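Local coordinates for designed helical repeat protein (Synthetic construct, PDB 5CWF) that folds by design into a repeating array of paired alpha helices and has no known biological function, at residues A65-D70 against K111-E116; R74-A79 against E120-A125; A103-L108 against R150-A155; D115-E120 against N158-A163; A126-A131 against R168-E173. All blocks are in the same frame, centred on the assembly; numbering follows the deposited sequence.

Contact 1 (A65-D70 against K111-E116). With CA (calcium ion), chain L; CA (calcium ion), chain H.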
# COMPACT_ATOMS: atom_id res chain seq x y z
N ALA A 65 7.36 9.24 -3.00
CA ALA A 65 8.49 9.99 -2.46
C ALA A 65 8.88 11.10 -3.44
O ALA A 65 9.30 12.18 -3.05
CB ALA A 65 9.67 9.09 -2.20
N LYS A 66 8.69 10.83 -4.73
CA LYS A 66 9.07 11.79 -5.76
C LYS A 66 7.98 12.83 -6.02
O LYS A 66 8.28 14.00 -6.25
CB LYS A 66 9.37 11.03 -7.05
CG LYS A 66 9.75 11.88 -8.24
CD LYS A 66 10.27 11.00 -9.36
CE LYS A 66 9.87 11.53 -10.74
NZ LYS A 66 8.43 11.28 -11.06
N ASN A 67 6.72 12.40 -5.98
CA ASN A 67 5.62 13.25 -6.40
C ASN A 67 4.91 14.01 -5.29
O ASN A 67 4.45 15.12 -5.50
CB ASN A 67 4.57 12.42 -7.16
CG ASN A 67 5.06 11.98 -8.54
OD1 ASN A 67 6.02 12.52 -9.06
ND2 ASN A 67 4.38 11.00 -9.13
N ASN A 68 4.80 13.40 -4.12
CA ASN A 68 3.92 13.96 -3.10
C ASN A 68 4.62 14.74 -1.98
O ASN A 68 5.83 14.65 -1.81
CB ASN A 68 3.08 12.84 -2.49
CG ASN A 68 2.17 12.20 -3.51
OD1 ASN A 68 2.41 11.08 -3.96
ND2 ASN A 68 1.11 12.91 -3.90
N ASP A 69 3.82 15.52 -1.26
CA ASP A 69 4.23 16.18 -0.02
C ASP A 69 4.85 15.17 0.95
O ASP A 69 4.50 13.99 0.92
CB ASP A 69 3.01 16.83 0.62
CG ASP A 69 3.33 17.56 1.90
OD1 ASP A 69 4.35 18.28 1.94
OD2 ASP A 69 2.57 17.39 2.88
N ASP A 70 5.77 15.63 1.81
CA ASP A 70 6.44 14.73 2.77
C ASP A 70 5.46 13.94 3.58
O ASP A 70 5.59 12.71 3.76
CB ASP A 70 7.30 15.53 3.77
CG ASP A 70 8.50 16.17 3.16
OD1 ASP A 70 8.86 15.84 2.01
OD2 ASP A 70 9.07 17.03 3.85
N LYS A 111 0.91 8.19 -8.65
CA LYS A 111 1.28 8.56 -10.02
C LYS A 111 0.49 9.76 -10.53
O LYS A 111 0.97 10.52 -11.38
CB LYS A 111 1.07 7.34 -10.94
CG LYS A 111 1.51 7.51 -12.38
CD LYS A 111 1.26 6.24 -13.21
CE LYS A 111 2.06 5.04 -12.70
NZ LYS A 111 1.87 3.83 -13.56
N ASN A 112 -0.69 9.96 -9.97
CA ASN A 112 -1.57 11.03 -10.44
C ASN A 112 -1.20 12.40 -9.87
O ASN A 112 -1.83 13.40 -10.22
CB ASN A 112 -3.02 10.68 -10.11
CG ASN A 112 -3.61 9.67 -11.09
OD1 ASN A 112 -3.03 9.38 -12.14
ND2 ASN A 112 -4.77 9.12 -10.74
N ASN A 113 -0.20 12.46 -8.99
CA ASN A 113 0.29 13.74 -8.48
C ASN A 113 -0.73 14.62 -7.72
O ASN A 113 -0.61 15.85 -7.75
CB ASN A 113 0.87 14.57 -9.64
CG ASN A 113 2.32 15.00 -9.37
OD1 ASN A 113 2.65 15.45 -8.27
ND2 ASN A 113 3.15 14.95 -10.41
N ASP A 114 -1.79 14.04 -7.18
CA ASP A 114 -2.73 14.78 -6.31
C ASP A 114 -2.58 14.42 -4.82
O ASP A 114 -2.87 13.28 -4.42
CB ASP A 114 -4.17 14.56 -6.81
CG ASP A 114 -5.19 15.40 -6.06
OD1 ASP A 114 -5.11 15.55 -4.82
OD2 ASP A 114 -6.06 15.99 -6.73
N ASP A 115 -2.10 15.36 -3.99
CA ASP A 115 -1.83 15.04 -2.57
C ASP A 115 -3.05 14.62 -1.76
O ASP A 115 -2.94 13.79 -0.87
CB ASP A 115 -1.17 16.21 -1.84
CG ASP A 115 0.29 16.41 -2.18
OD1 ASP A 115 0.97 15.43 -2.56
OD2 ASP A 115 0.79 17.54 -2.02
N GLU A 116 -4.21 15.22 -2.03
CA GLU A 116 -5.41 14.93 -1.24
C GLU A 116 -5.92 13.54 -1.59
O GLU A 116 -6.31 12.76 -0.72
CB GLU A 116 -6.49 16.00 -1.47
CG GLU A 116 -7.81 15.79 -0.70
CD GLU A 116 -7.82 16.45 0.68
OE1 GLU A 116 -6.78 16.38 1.37
OE2 GLU A 116 -8.86 17.05 1.05
CA CA L . 3.59 16.89 -6.58
CA CA H . 10.92 18.02 3.06
O HOH W 1 3.89 10.63 -12.05
O HOH W 2 13.06 19.23 3.03
O HOH W 3 10.54 19.37 4.89
O HOH W 4 5.24 16.92 -8.20

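Contact 2 (R74-A79 against E120-A125)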
# COMPACT_ATOMS: atom_id res chain seq x y z
N ARG A 74 4.71 9.86 3.59
CA ARG A 74 4.76 9.01 4.78
C ARG A 74 3.55 8.09 4.85
O ARG A 74 3.68 6.93 5.24
CB ARG A 74 4.80 9.85 6.06
CG ARG A 74 6.13 10.32 6.46
CD ARG A 74 5.99 11.28 7.64
NE ARG A 74 5.99 10.60 8.93
CZ ARG A 74 6.00 11.25 10.09
NH1 ARG A 74 5.98 12.57 10.08
NH2 ARG A 74 6.04 10.59 11.25
N GLU A 75 2.38 8.59 4.49
CA GLU A 75 1.16 7.78 4.56
C GLU A 75 1.15 6.66 3.53
O GLU A 75 0.69 5.57 3.83
CB GLU A 75 -0.09 8.64 4.41
CG GLU A 75 -0.14 9.73 5.49
CD GLU A 75 -1.54 10.06 5.95
OE1 GLU A 75 -2.31 9.12 6.25
OE2 GLU A 75 -1.87 11.26 6.01
N ILE A 76 1.65 6.93 2.33
CA ILE A 76 1.73 5.89 1.32
C ILE A 76 2.75 4.84 1.76
O ILE A 76 2.49 3.64 1.64
CB ILE A 76 2.08 6.47 -0.07
CG1 ILE A 76 0.85 7.19 -0.63
CG2 ILE A 76 2.46 5.37 -1.05
CD1 ILE A 76 1.15 8.12 -1.82
N ALA A 77 3.90 5.28 2.27
CA ALA A 77 4.90 4.33 2.75
C ALA A 77 4.33 3.48 3.90
O ALA A 77 4.52 2.25 3.95
CB ALA A 77 6.16 5.06 3.20
N ARG A 78 3.60 4.12 4.81
CA ARG A 78 3.00 3.35 5.90
C ARG A 78 1.98 2.35 5.37
O ARG A 78 1.94 1.19 5.84
CB ARG A 78 2.33 4.24 6.94
CG ARG A 78 1.61 3.39 8.01
CD ARG A 78 0.95 4.18 9.13
NE ARG A 78 0.09 3.27 9.89
CZ ARG A 78 0.50 2.41 10.82
NH1 ARG A 78 1.78 2.35 11.20
NH2 ARG A 78 -0.40 1.62 11.40
N ALA A 79 1.14 2.78 4.44
CA ALA A 79 0.12 1.89 3.87
C ALA A 79 0.79 0.70 3.23
O ALA A 79 0.34 -0.43 3.41
CB ALA A 79 -0.73 2.60 2.88
N GLU A 120 -6.04 10.15 0.86
CA GLU A 120 -7.29 9.46 1.17
C GLU A 120 -7.28 8.01 0.66
O GLU A 120 -7.89 7.14 1.27
CB GLU A 120 -8.50 10.19 0.61
CG GLU A 120 -8.75 11.60 1.20
CD GLU A 120 -8.75 11.68 2.72
OE1 GLU A 120 -9.02 10.69 3.41
OE2 GLU A 120 -8.57 12.80 3.25
N ILE A 121 -6.64 7.75 -0.47
CA ILE A 121 -6.53 6.38 -0.98
C ILE A 121 -5.67 5.55 -0.01
O ILE A 121 -6.06 4.45 0.37
CB ILE A 121 -5.94 6.36 -2.43
CG1 ILE A 121 -6.93 7.02 -3.41
CG2 ILE A 121 -5.59 4.94 -2.87
CD1 ILE A 121 -8.22 6.24 -3.62
N ALA A 122 -4.56 6.12 0.45
CA ALA A 122 -3.70 5.41 1.40
C ALA A 122 -4.48 5.10 2.67
O ALA A 122 -4.34 4.03 3.24
CB ALA A 122 -2.47 6.23 1.71
N ARG A 123 -5.30 6.04 3.13
CA ARG A 123 -6.05 5.83 4.37
C ARG A 123 -7.13 4.76 4.24
O ARG A 123 -7.41 4.00 5.17
CB ARG A 123 -6.64 7.15 4.83
CG ARG A 123 -5.60 8.00 5.48
CD ARG A 123 -6.08 9.40 5.76
NE ARG A 123 -5.08 10.10 6.57
CZ ARG A 123 -5.30 11.24 7.20
NH1 ARG A 123 -6.49 11.81 7.13
NH2 ARG A 123 -4.33 11.80 7.92
N ALA A 124 -7.79 4.73 3.09
CA ALA A 124 -8.80 3.73 2.82
C ALA A 124 -8.16 2.33 2.78
O ALA A 124 -8.67 1.38 3.38
CB ALA A 124 -9.51 4.05 1.50
N ALA A 125 -7.02 2.22 2.10
CA ALA A 125 -6.24 0.99 2.06
C ALA A 125 -5.88 0.57 3.48
O ALA A 125 -6.01 -0.59 3.86
CB ALA A 125 -4.99 1.16 1.21

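Contact 3 (A103-L108 against R150-A155)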
# COMPACT_ATOMS: atom_id res chain seq x y z
N ALA A 103 -2.63 -2.23 -3.71
CA ALA A 103 -1.32 -1.83 -4.21
C ALA A 103 -1.45 -1.07 -5.53
O ALA A 103 -0.79 -0.05 -5.73
CB ALA A 103 -0.42 -3.05 -4.39
N LYS A 104 -2.33 -1.54 -6.40
CA LYS A 104 -2.58 -0.83 -7.65
C LYS A 104 -3.17 0.55 -7.41
O LYS A 104 -2.84 1.50 -8.12
CB LYS A 104 -3.51 -1.64 -8.55
CG LYS A 104 -2.85 -2.85 -9.21
CD LYS A 104 -3.89 -3.70 -9.93
CE LYS A 104 -3.27 -4.90 -10.64
NZ LYS A 104 -4.31 -5.76 -11.28
N ALA A 105 -4.03 0.66 -6.39
CA ALA A 105 -4.67 1.95 -6.09
C ALA A 105 -3.69 2.99 -5.52
O ALA A 105 -3.74 4.16 -5.90
CB ALA A 105 -5.81 1.73 -5.10
N VAL A 106 -2.82 2.58 -4.60
CA VAL A 106 -1.86 3.52 -4.05
C VAL A 106 -0.84 3.88 -5.13
O VAL A 106 -0.38 5.00 -5.18
CB VAL A 106 -1.16 2.99 -2.74
CG1 VAL A 106 -2.20 2.81 -1.62
CG2 VAL A 106 -0.39 1.71 -2.98
N LEU A 107 -0.52 2.96 -6.03
CA LEU A 107 0.40 3.28 -7.13
C LEU A 107 -0.19 4.34 -8.06
O LEU A 107 0.45 5.34 -8.38
CB LEU A 107 0.72 2.02 -7.93
CG LEU A 107 1.61 2.15 -9.17
CD1 LEU A 107 2.93 2.80 -8.87
CD2 LEU A 107 1.82 0.76 -9.80
N LEU A 108 -1.44 4.14 -8.44
CA LEU A 108 -2.10 5.09 -9.33
C LEU A 108 -2.25 6.45 -8.63
O LEU A 108 -2.02 7.50 -9.23
CB LEU A 108 -3.45 4.54 -9.77
CG LEU A 108 -4.20 5.33 -10.84
CD1 LEU A 108 -3.34 5.50 -12.07
CD2 LEU A 108 -5.48 4.60 -11.19
N ARG A 150 -13.28 -0.87 -5.10
CA ARG A 150 -13.83 0.49 -5.14
C ARG A 150 -12.77 1.56 -4.87
O ARG A 150 -12.82 2.64 -5.45
CB ARG A 150 -14.98 0.62 -4.15
CG ARG A 150 -16.18 -0.19 -4.57
CD ARG A 150 -17.30 -0.18 -3.54
NE ARG A 150 -17.71 1.18 -3.19
CZ ARG A 150 -18.23 1.52 -2.01
NH1 ARG A 150 -18.44 0.59 -1.09
NH2 ARG A 150 -18.56 2.78 -1.77
N VAL A 151 -11.79 1.23 -4.04
CA VAL A 151 -10.67 2.14 -3.77
C VAL A 151 -9.87 2.35 -5.06
O VAL A 151 -9.52 3.49 -5.41
CB VAL A 151 -9.74 1.59 -2.67
CG1 VAL A 151 -8.50 2.48 -2.50
CG2 VAL A 151 -10.48 1.51 -1.35
N LEU A 152 -9.62 1.27 -5.78
CA LEU A 152 -8.91 1.34 -7.05
C LEU A 152 -9.69 2.20 -8.04
O LEU A 152 -9.09 3.04 -8.74
CB LEU A 152 -8.64 -0.08 -7.58
CG LEU A 152 -7.98 -0.22 -8.95
CD1 LEU A 152 -6.68 0.59 -9.02
CD2 LEU A 152 -7.69 -1.68 -9.24
N ASP A 153 -11.01 2.03 -8.10
CA ASP A 153 -11.83 2.83 -9.03
C ASP A 153 -11.76 4.31 -8.62
O ASP A 153 -11.66 5.21 -9.49
CB ASP A 153 -13.28 2.33 -9.04
CG ASP A 153 -13.46 1.00 -9.79
OD1 ASP A 153 -12.61 0.68 -10.65
OD2 ASP A 153 -14.44 0.28 -9.51
N ALA A 154 -11.77 4.56 -7.31
CA ALA A 154 -11.68 5.94 -6.80
C ALA A 154 -10.36 6.59 -7.17
O ALA A 154 -10.30 7.78 -7.42
CB ALA A 154 -11.86 5.97 -5.28
N ALA A 155 -9.28 5.82 -7.12
CA ALA A 155 -7.99 6.33 -7.54
C ALA A 155 -8.03 6.65 -9.04
O ALA A 155 -7.50 7.68 -9.49
CB ALA A 155 -6.90 5.32 -7.24

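Contact 4 (D115-E120 against N158-A163). With CA (calcium ion), chain J.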
# COMPACT_ATOMS: atom_id res chain seq x y z
N ASP A 115 -2.10 15.36 -3.99
CA ASP A 115 -1.83 15.04 -2.57
C ASP A 115 -3.05 14.62 -1.76
O ASP A 115 -2.94 13.79 -0.87
CB ASP A 115 -1.17 16.21 -1.84
CG ASP A 115 0.29 16.41 -2.18
OD1 ASP A 115 0.97 15.43 -2.56
OD2 ASP A 115 0.79 17.54 -2.02
N GLU A 116 -4.21 15.22 -2.03
CA GLU A 116 -5.41 14.93 -1.24
C GLU A 116 -5.92 13.54 -1.59
O GLU A 116 -6.31 12.76 -0.72
CB GLU A 116 -6.49 16.00 -1.47
CG GLU A 116 -7.81 15.79 -0.70
CD GLU A 116 -7.82 16.45 0.68
OE1 GLU A 116 -6.78 16.38 1.37
OE2 GLU A 116 -8.86 17.05 1.05
N VAL A 117 -5.91 13.21 -2.88
CA VAL A 117 -6.33 11.88 -3.30
C VAL A 117 -5.35 10.82 -2.80
O VAL A 117 -5.77 9.77 -2.29
CB VAL A 117 -6.46 11.81 -4.84
CG1 VAL A 117 -6.64 10.38 -5.33
CG2 VAL A 117 -7.63 12.69 -5.28
N ALA A 118 -4.06 11.10 -2.89
CA ALA A 118 -3.07 10.13 -2.45
C ALA A 118 -3.26 9.85 -0.97
O ALA A 118 -3.21 8.69 -0.54
CB ALA A 118 -1.68 10.64 -2.74
N ARG A 119 -3.49 10.89 -0.19
CA ARG A 119 -3.69 10.71 1.25
C ARG A 119 -4.94 9.89 1.55
O ARG A 119 -4.91 9.03 2.44
CB ARG A 119 -3.81 12.07 1.94
CG ARG A 119 -4.34 11.98 3.36
CD ARG A 119 -4.21 13.32 4.11
NE ARG A 119 -2.82 13.66 4.41
CZ ARG A 119 -2.44 14.77 5.04
NH1 ARG A 119 -3.34 15.66 5.44
NH2 ARG A 119 -1.15 14.99 5.27
N GLU A 120 -6.04 10.15 0.86
CA GLU A 120 -7.29 9.46 1.17
C GLU A 120 -7.28 8.01 0.66
O GLU A 120 -7.89 7.14 1.27
CB GLU A 120 -8.50 10.19 0.61
CG GLU A 120 -8.75 11.60 1.20
CD GLU A 120 -8.75 11.68 2.72
OE1 GLU A 120 -9.02 10.69 3.41
OE2 GLU A 120 -8.57 12.80 3.25
N ASN A 158 -9.71 9.87 -9.55
CA ASN A 158 -9.15 10.96 -8.74
C ASN A 158 -10.20 11.50 -7.77
O ASN A 158 -10.46 12.69 -7.71
CB ASN A 158 -8.59 12.07 -9.64
CG ASN A 158 -7.39 12.78 -9.00
OD1 ASN A 158 -6.46 12.13 -8.49
ND2 ASN A 158 -7.42 14.10 -9.01
N ASP A 159 -10.85 10.59 -7.05
CA ASP A 159 -12.05 10.91 -6.28
C ASP A 159 -11.79 10.75 -4.77
O ASP A 159 -11.96 9.66 -4.21
CB ASP A 159 -13.19 10.00 -6.75
CG ASP A 159 -14.52 10.30 -6.07
OD1 ASP A 159 -14.57 11.12 -5.13
OD2 ASP A 159 -15.53 9.70 -6.51
N ASP A 160 -11.36 11.84 -4.13
CA ASP A 160 -10.98 11.79 -2.71
C ASP A 160 -12.20 11.64 -1.81
O ASP A 160 -12.12 11.00 -0.77
CB ASP A 160 -10.17 13.05 -2.30
CG ASP A 160 -10.85 14.39 -2.67
OD1 ASP A 160 -11.26 14.58 -3.83
OD2 ASP A 160 -10.94 15.28 -1.80
N GLU A 161 -13.33 12.19 -2.22
CA GLU A 161 -14.55 12.10 -1.42
C GLU A 161 -15.00 10.63 -1.31
O GLU A 161 -15.35 10.13 -0.23
CB GLU A 161 -15.65 12.99 -2.03
CG GLU A 161 -15.40 14.51 -1.87
CD GLU A 161 -14.48 15.12 -2.96
OE1 GLU A 161 -14.21 14.45 -3.98
OE2 GLU A 161 -14.05 16.30 -2.79
N THR A 162 -14.98 9.92 -2.43
CA THR A 162 -15.36 8.51 -2.43
C THR A 162 -14.35 7.66 -1.65
O THR A 162 -14.73 6.75 -0.93
CB THR A 162 -15.52 8.00 -3.88
OG1 THR A 162 -16.58 8.73 -4.50
CG2 THR A 162 -15.87 6.52 -3.91
N ALA A 163 -13.07 8.00 -1.75
CA ALA A 163 -12.07 7.28 -0.96
C ALA A 163 -12.39 7.37 0.54
O ALA A 163 -12.36 6.36 1.27
CB ALA A 163 -10.68 7.82 -1.25
CA CA J . -12.55 16.22 -4.94
O HOH W 5 -12.62 14.62 -6.67

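Contact 5 (A126-A131 against R168-E173). With CA (calcium ion), chain I.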
# COMPACT_ATOMS: atom_id res chain seq x y z
N ALA A 126 -5.41 1.53 4.27
CA ALA A 126 -5.03 1.21 5.64
C ALA A 126 -6.20 0.70 6.47
O ALA A 126 -6.02 -0.18 7.32
CB ALA A 126 -4.41 2.41 6.31
N GLU A 127 -7.40 1.23 6.24
CA GLU A 127 -8.54 0.80 7.03
C GLU A 127 -8.93 -0.62 6.68
O GLU A 127 -9.29 -1.40 7.55
CB GLU A 127 -9.76 1.69 6.81
CG GLU A 127 -9.66 3.07 7.40
CD GLU A 127 -9.62 3.10 8.92
OE1 GLU A 127 -10.03 2.12 9.60
OE2 GLU A 127 -9.23 4.15 9.44
N ILE A 128 -8.85 -0.93 5.40
CA ILE A 128 -9.17 -2.27 4.90
C ILE A 128 -8.15 -3.28 5.42
O ILE A 128 -8.51 -4.38 5.88
CB ILE A 128 -9.19 -2.25 3.35
CG1 ILE A 128 -10.44 -1.49 2.88
CG2 ILE A 128 -9.15 -3.67 2.79
CD1 ILE A 128 -10.44 -1.04 1.40
N VAL A 129 -6.87 -2.90 5.39
CA VAL A 129 -5.83 -3.79 5.95
C VAL A 129 -6.08 -4.06 7.43
O VAL A 129 -6.09 -5.22 7.87
CB VAL A 129 -4.41 -3.17 5.72
CG1 VAL A 129 -3.34 -3.93 6.48
CG2 VAL A 129 -4.11 -3.16 4.22
N GLU A 130 -6.35 -3.00 8.18
CA GLU A 130 -6.58 -3.13 9.62
C GLU A 130 -7.73 -4.09 9.90
O GLU A 130 -7.66 -4.94 10.80
CB GLU A 130 -6.87 -1.75 10.23
CG GLU A 130 -7.03 -1.72 11.73
CD GLU A 130 -7.48 -0.35 12.24
OE1 GLU A 130 -7.16 0.68 11.60
OE2 GLU A 130 -8.17 -0.32 13.28
N ALA A 131 -8.78 -4.00 9.10
CA ALA A 131 -9.95 -4.89 9.27
C ALA A 131 -9.58 -6.35 9.06
O ALA A 131 -10.05 -7.25 9.77
CB ALA A 131 -11.03 -4.48 8.29
N ARG A 168 -14.56 4.89 5.78
CA ARG A 168 -15.57 4.81 6.84
C ARG A 168 -16.34 3.49 6.81
O ARG A 168 -16.61 2.91 7.85
CB ARG A 168 -16.57 5.97 6.76
CG ARG A 168 -16.01 7.35 7.13
CD ARG A 168 -17.08 8.45 7.03
NE ARG A 168 -17.55 8.68 5.66
CZ ARG A 168 -17.24 9.75 4.92
NH1 ARG A 168 -16.46 10.71 5.39
NH2 ARG A 168 -17.73 9.85 3.69
N GLN A 169 -16.72 3.04 5.62
CA GLN A 169 -17.43 1.76 5.49
C GLN A 169 -16.56 0.59 5.93
O GLN A 169 -17.05 -0.34 6.57
CB GLN A 169 -17.90 1.53 4.06
CG GLN A 169 -19.02 2.43 3.59
CD GLN A 169 -19.27 2.30 2.10
OE1 GLN A 169 -18.93 1.29 1.49
NE2 GLN A 169 -19.86 3.33 1.50
N ALA A 170 -15.27 0.64 5.63
CA ALA A 170 -14.38 -0.44 6.07
C ALA A 170 -14.30 -0.46 7.61
O ALA A 170 -14.35 -1.53 8.21
CB ALA A 170 -13.01 -0.31 5.46
N ALA A 171 -14.18 0.71 8.23
CA ALA A 171 -14.11 0.80 9.69
C ALA A 171 -15.41 0.31 10.34
O ALA A 171 -15.38 -0.30 11.41
CB ALA A 171 -13.79 2.22 10.12
N GLU A 172 -16.54 0.60 9.70
CA GLU A 172 -17.84 0.17 10.21
C GLU A 172 -18.16 -1.30 9.95
O GLU A 172 -18.93 -1.91 10.69
CB GLU A 172 -18.94 1.05 9.62
CG GLU A 172 -18.91 2.49 10.13
CD GLU A 172 -19.15 2.60 11.63
OE1 GLU A 172 -18.72 3.61 12.23
OE2 GLU A 172 -19.77 1.69 12.20
N GLU A 173 -17.62 -1.88 8.88
CA GLU A 173 -17.78 -3.31 8.65
C GLU A 173 -17.07 -4.09 9.76
O GLU A 173 -17.54 -5.15 10.19
CB GLU A 173 -17.27 -3.73 7.27
CG GLU A 173 -17.71 -5.14 6.88
CD GLU A 173 -19.22 -5.27 6.74
OE1 GLU A 173 -19.87 -4.28 6.34
OE2 GLU A 173 -19.76 -6.35 7.05
CA CA I . -19.78 3.43 14.56

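Contact 1 (A65-D70 against K111-E116)
Asp-115 OD1 accepts two hydrogen bonds from the loop that follows helix 48-67. Asn-68 ND2 gives the first, at 2.9 Å from Asp-115 OD1 and nearly straight (168°). It meets the anti lone pair of the carboxylate oxygen, which lies in the plane of the Asn-68 amide. Asp-69 N gives the second, at 3.1 Å from Asp-115 OD1, and comes from above the carboxylate plane. Two donors from consecutive residues therefore hold this carboxylate in place. Asp-115 CG stands beside its own backbone N (chi1 -75°), which carries OD1 over to the loop.

Nearby, the amides of Asn-67 and Asn-113 stack with their planes 27° apart. A calcium ion joins the same two residues. It is bound by Asn-67 O at 2.2 Å and by Asn-113 OD1 at 2.4 Å, and a water is a further ligand. Asn-67 ND2 donates to Ala-110 O, and also to a water that bonds to Lys-111 O.

Behind these contacts, Asn-113 is the first residue past its helix to leave helical angles, with a positive phi. Asp-114 is the N-cap of helix 115-134, and its OD1 accepts from Val-117 N. Asp-70 OD2 binds another calcium ion, which Asp-24 also binds. Two interhelical turns thus meet side by side, joined by polar groups and metal, at one end of the helices of a designed helical repeat protein.

Contact 2 (R74-A79 against E120-A125)
Ile-76 and Ala-122 mark the nearest backbone approach, with their CA atoms 5.5 Å apart. Helices 74-79 and 120-125 run in the same general direction. Their axes come within 8.9 Å and cross at 26°. The small side chain of Ala-122 is consistent with this spacing. Its CB points at the other helix and lies 3.9 Å from Glu-75 O. The methyl of Ala-79 comes back against it, with Ala-79 CB 4.2 Å from Ala-122 CB. In one of its two conformers, Ile-76 CG1 also lies near this methyl.

This is the side-by-side packing of like-directed helices in a helical repeat protein. Between the two packed helices the chain passes through helix 93-111.

A salt bridge closes the outer edge. Arg-123 NE donates to Glu-75 OE1 at 3.0 Å with an N-H...O angle of 161°. Glu-75 OE1 accepts with its syn lone pair and lies at the guanidinium edge, close to its plane. A second bond, from Arg-123 NH2 to Glu-75 OE2 at 3.2 Å, is weak. The carboxylate and guanidinium planes are 50° apart, so the pair is not a flat fork. Arg-123 is extended from CG to NE, which lets it span the gap between the helices. In one of its two conformers, Arg-119 NE also forms a salt bridge with Glu-75 OE2. With an alanine here the carboxylate is gone, and Arg-123 would probably lose its mate across the helices and be freer to turn.

Contact 3 (A103-L108 against R150-A155)
Ala-105 and Leu-152 lie where helices 93-111 and 138-156 pack side by side within a helical repeat array. Their CA atoms are only 4.4 Å apart. The methyl of Ala-105 points at the other helix, and its CB comes 3.7 Å from Leu-152 CA. The CG1 branch of Val-151 meets the same methyl, 3.8 Å from Ala-105 CB.

Leu-152 answers from one flank. With CG swung opposite the backbone N (chi1 176°), its CD1 lies over the backbone of the facing helix, 3.7 Å from Ala-105 N. Leu-152 CD1 also touches Lys-104 CB. The rest of that lysine is extended and runs off from the contact.

The two segments run 16° from parallel, with axes 8.3 Å apart. Ala-105 and Ala-155 are consistent with so close a fit. Helix 115-134, which lies between these two in the chain, covers one side of the contact with Ile-121, which touches both Ala-105 and Val-151.

One turn further on, the roles are exchanged. Ala-155 CB points across to Ala-105 O at 3.6 Å. Leu-108 CD2 then rests on the backbone of Ala-155, 3.9 Å from its C atom.

Contact 4 (D115-E120 against N158-A163)
Asp-160 faces Val-117 where the first turn of helix 160-176 packs beside helix 115-134. The contact joins N-terminal ends of two helices in the repeat array. Asp-160 CB comes first, 3.9 Å from Val-117 CG2. Asp-160 CG then takes the crowded position between backbone N and carbonyl carbon (chi1 52°). The two oxygens meet different partners. OD1 binds a calcium ion at 2.4 Å, and both oxygens of Glu-161 bind the same ion. OD2 turns to helix 115-134 and lies 3.4 Å from Glu-116 CG. Two negative groups come near each other here, with Glu-116 OE2 3.9 Å from Asp-160 OD2. The calcium ion, and Arg-164 through long, weak ion pairs, may ease that charge.

One turn on, Glu-120 meets the second helix with its aliphatic part. Its CB is 3.7 Å from Ala-163 CB.

On the other flank, Asn-158 lays its amide against the methyls of Val-117, with OD1 3.5 Å from Val-117 CG2. Asn-158 ND2 hydrogen-bonds to Asp-114 OD2. Asn-158 is also the C-prime residue of the Schellman motif that ends helix 138-156. A valine in place of Asn-158 would probably leave Asp-114 OD2 without this donor and strain the positive phi of the turn. Asp-159 follows as N-cap, its OD1 accepting from Thr-162 N. A water completes the link between loop and metal: it binds the calcium ion and donates to Asn-158 O at 3.1 Å.

Contact 5 (A126-A131 against R168-E173)
Glu-127 OE1 reaches across to the methyl of Ala-171 and lies 3.8 Å from Ala-171 CB. The bend of Glu-127 at chi2 (-67°) brings the oxygen there. No charged group of the facing segment meets this carboxylate, and the touch is a van der Waals contact of the oxygen with a methyl. The shortest backbone hydrogen bond within the segments runs inside one helix, from Glu-173 N to Gln-169 O at 2.8 Å.

Across the contact, the methyl of Ala-170 is the centre. Its CB points at helix 126-131 and is met from two sides. Ile-128 CG1 comes to 3.8 Å from Ala-170 CB, and Glu-127 CB to 4.0 Å from the same atom. Ile-128 CG1 sits beside its own backbone N (chi1 -72°), on the flank that faces this methyl. Ala-131, one turn after Glu-127, closes more loosely toward Ala-170 O.

The axes run 13° from parallel and 8.5 Å apart, a close spacing consistent with the small Ala-170. Ile-128 continues inward to Met-144, Leu-147 and Val-151 of helix 138-156. Toward that helix too, Gln-169 hydrogen-bonds to Arg-150; it also bonds to Glu-165. Glu-172 takes no part in the packing; its OE1 binds a calcium ion at 2.6 Å, which Glu-175 also binds. The contact is alanine-mediated packing of two like-directed helices, as suits the closely spaced layer of a designed helical repeat protein.

Helix 115-134 takes part in contacts 1, 2, 4 and 5. Contacts 1 and 4 share Asp-115 and Glu-116, and their centres are 11 Å apart at the turn end of the protein. Contacts 1, 4 and 5 hold calcium ligands. Contact 2 lies deeper, about 6 Å from the chain centre. It joins contact 4 through the Glu-75 OE2 to Arg-119 NE salt bridge (3.0 Å), in one of the two Arg-119 conformers. Ile-121 of contact 2 packs into contact 3, whose helices belong to the neighbouring layer. Contact 3 reaches contact 5 through Arg-150 NH1 and Gln-169 OE1 (2.7 Å). Contacts 1 and 5 are farthest apart, with centres about 23 Å from each other.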